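Local coordinates for CobC (Shigella flexneri 2a, PDB 6NRU), which probably removes the 5'-phosphate from adenosylcobalamin 5'-phosphate and alpha-ribazole 5'-phosphate in the assembly of the nucleotide loop of vitamin B12, at residues I9-T14 with V176-W181. Sequence-based numbering, arbitrary orientation.
With SO4 (sulfate ion), chain N.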
loop_
_atom_site.group_PDB
_atom_site.type_symbol
_atom_site.label_atom_id
_atom_site.label_comp_id
_atom_site.label_asym_id
_atom_site.label_seq_id
_atom_site.Cartn_x
_atom_site.Cartn_y
_atom_site.Cartn_z
ATOM N N ILE A 9 -0.236 -6.170 3.198
ATOM C CA ILE A 9 0.250 -5.522 4.412
ATOM C C ILE A 9 0.629 -4.090 4.064
ATOM O O ILE A 9 1.465 -3.863 3.181
ATOM C CB ILE A 9 1.452 -6.257 5.025
ATOM C CG1 ILE A 9 1.010 -7.569 5.673
ATOM C CG2 ILE A 9 2.158 -5.368 6.043
ATOM C CD1 ILE A 9 2.110 -8.254 6.458
ATOM N N ARG A 10 0.015 -3.132 4.748
ATOM C CA ARG A 10 0.425 -1.741 4.671
ATOM C C ARG A 10 1.521 -1.493 5.697
ATOM O O ARG A 10 1.491 -2.053 6.796
ATOM C CB ARG A 10 -0.769 -0.816 4.920
ATOM C CG ARG A 10 -0.435 0.659 5.077
ATOM C CD ARG A 10 -1.637 1.405 5.635
ATOM N NE ARG A 10 -1.377 2.819 5.889
ATOM C CZ ARG A 10 -2.241 3.628 6.492
ATOM N NH1 ARG A 10 -3.413 3.161 6.900
ATOM N NH2 ARG A 10 -1.938 4.904 6.689
ATOM N N HIS A 11 2.498 -0.668 5.325
ATOM C CA HIS A 11 3.618 -0.373 6.208
ATOM C C HIS A 11 3.133 0.244 7.519
ATOM O O HIS A 11 2.062 0.853 7.597
ATOM C CB HIS A 11 4.601 0.573 5.521
ATOM C CG HIS A 11 4.026 1.921 5.218
ATOM N ND1 HIS A 11 3.919 2.915 6.168
ATOM C CD2 HIS A 11 3.525 2.438 4.074
ATOM C CE1 HIS A 11 3.375 3.987 5.619
ATOM N NE2 HIS A 11 3.127 3.724 4.349
ATOM N N GLY A 12 3.948 0.087 8.557
ATOM C CA GLY A 12 3.596 0.559 9.877
ATOM C C GLY A 12 3.573 2.075 9.974
ATOM O O GLY A 12 3.815 2.807 9.013
ATOM N N GLU A 13 3.271 2.548 11.183
ATOM C CA GLU A 13 3.189 3.980 11.438
ATOM C C GLU A 13 4.524 4.657 11.150
ATOM O O GLU A 13 5.594 4.085 11.379
ATOM C CB GLU A 13 2.773 4.235 12.888
ATOM C CG GLU A 13 2.552 5.701 13.228
ATOM C CD GLU A 13 2.511 5.961 14.724
ATOM O OE1 GLU A 13 3.534 5.730 15.404
ATOM O OE2 GLU A 13 1.452 6.397 15.220
ATOM N N THR A 14 4.456 5.880 10.631
ATOM C CA THR A 14 5.635 6.670 10.317
ATOM C C THR A 14 5.518 8.039 10.976
ATOM O O THR A 14 4.455 8.432 11.469
ATOM C CB THR A 14 5.825 6.821 8.801
ATOM O OG1 THR A 14 4.702 7.511 8.242
ATOM C CG2 THR A 14 5.947 5.459 8.138
ATOM N N VAL A 176 -7.221 0.476 4.436
ATOM C CA VAL A 176 -6.254 -0.539 4.844
ATOM C C VAL A 176 -5.455 0.007 6.019
ATOM O O VAL A 176 -4.804 1.053 5.906
ATOM C CB VAL A 176 -5.336 -0.940 3.680
ATOM C CG1 VAL A 176 -4.271 -1.911 4.158
ATOM C CG2 VAL A 176 -6.154 -1.554 2.552
ATOM N N ASP A 177 -5.490 -0.710 7.138
ATOM C CA ASP A 177 -4.981 -0.233 8.415
ATOM C C ASP A 177 -3.549 -0.692 8.669
ATOM O O ASP A 177 -3.077 -1.688 8.116
ATOM C CB ASP A 177 -5.875 -0.711 9.559
ATOM C CG ASP A 177 -7.214 -0.024 9.565
ATOM O OD1 ASP A 177 -7.498 0.738 8.617
ATOM O OD2 ASP A 177 -7.983 -0.241 10.522
ATOM N N GLN A 178 -2.869 0.053 9.535
ATOM C CA GLN A 178 -1.516 -0.276 9.952
ATOM C C GLN A 178 -1.550 -1.252 11.120
ATOM O O GLN A 178 -2.444 -1.208 11.968
ATOM C CB GLN A 178 -0.747 0.990 10.335
ATOM C CG GLN A 178 -0.475 1.911 9.150
ATOM C CD GLN A 178 0.139 3.235 9.557
ATOM O OE1 GLN A 178 -0.241 3.824 10.571
ATOM N NE2 GLN A 178 1.087 3.719 8.761
ATOM N N GLY A 179 -0.567 -2.147 11.152
ATOM C CA GLY A 179 -0.558 -3.213 12.128
ATOM C C GLY A 179 -1.511 -4.346 11.828
ATOM O O GLY A 179 -1.691 -5.226 12.679
ATOM N N CYS A 180 -2.128 -4.349 10.650
ATOM C CA CYS A 180 -3.084 -5.360 10.235
ATOM C C CYS A 180 -2.622 -6.007 8.938
ATOM O O CYS A 180 -1.675 -5.555 8.290
ATOM C CB CYS A 180 -4.480 -4.757 10.038
ATOM S SG CYS A 180 -5.164 -3.886 11.462
ATOM N N TRP A 181 -3.317 -7.074 8.556
ATOM C CA TRP A 181 -3.062 -7.754 7.296
ATOM C C TRP A 181 -4.390 -8.123 6.650
ATOM O O TRP A 181 -5.390 -8.360 7.336
ATOM C CB TRP A 181 -2.195 -9.004 7.494
ATOM C CG TRP A 181 -2.822 -10.029 8.387
ATOM C CD1 TRP A 181 -2.702 -10.119 9.745
ATOM C CD2 TRP A 181 -3.675 -11.111 7.988
ATOM N NE1 TRP A 181 -3.426 -11.190 10.214
ATOM C CE2 TRP A 181 -4.031 -11.815 9.156
ATOM C CE3 TRP A 181 -4.168 -11.553 6.755
ATOM C CZ2 TRP A 181 -4.860 -12.935 9.127
ATOM C CZ3 TRP A 181 -4.989 -12.666 6.730
ATOM C CH2 TRP A 181 -5.327 -13.344 7.909
HETATM S S SO4 N . 0.247 7.076 4.516
HETATM O O1 SO4 N . -0.307 7.514 3.238
HETATM O O2 SO4 N . 0.384 8.226 5.405
HETATM O O3 SO4 N . -0.645 6.094 5.123
HETATM O O4 SO4 N . 1.556 6.467 4.301
HETATM O O HOH W 1 -2.168 -3.573 6.515
#
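Where strand 5-10 ends, Ile9 and Arg10 run past the type II turn Asp177-Cys180, and a water joins the backbones, accepting from Arg10 N (2.8 Å) and donating to the carbonyls of Asp177 and Cys180. With CG anti to the backbone N (chi1 171°), Arg10 extends across Val176, its CB packed on Val176 CG1. Its NH1 donates to Val176 O at 2.7 Å, in the carbonyl plane but bent (144°), while NH2 points to sulfate O3 at a distance too short to be taken literally. Gln178 CG lies over one guanidinium face, 3.5 Å from Arg10 NE. The Gln178 amide continues alongside His11, its plane turned 70° from the imidazole; NE2 bonds weakly to His11 O (3.2 Å), its stronger partner being Asn17 OD1. His11 ND1 donates to a lone pair of Gly12 O at 2.8 Å, which fixes the ring's rotation and leaves NE2 facing the sulfate, where it bonds weakly to O4. Asn17 and Arg60 also bind this anion, near Glu84, the probable proton donor/acceptor. The Arg-His-Gly motif at the end of the first strand is the signature of the histidine phosphatase superfamily, with His11 the likely phosphohistidine and the sulfate consistent with a phosphate-binding pocket.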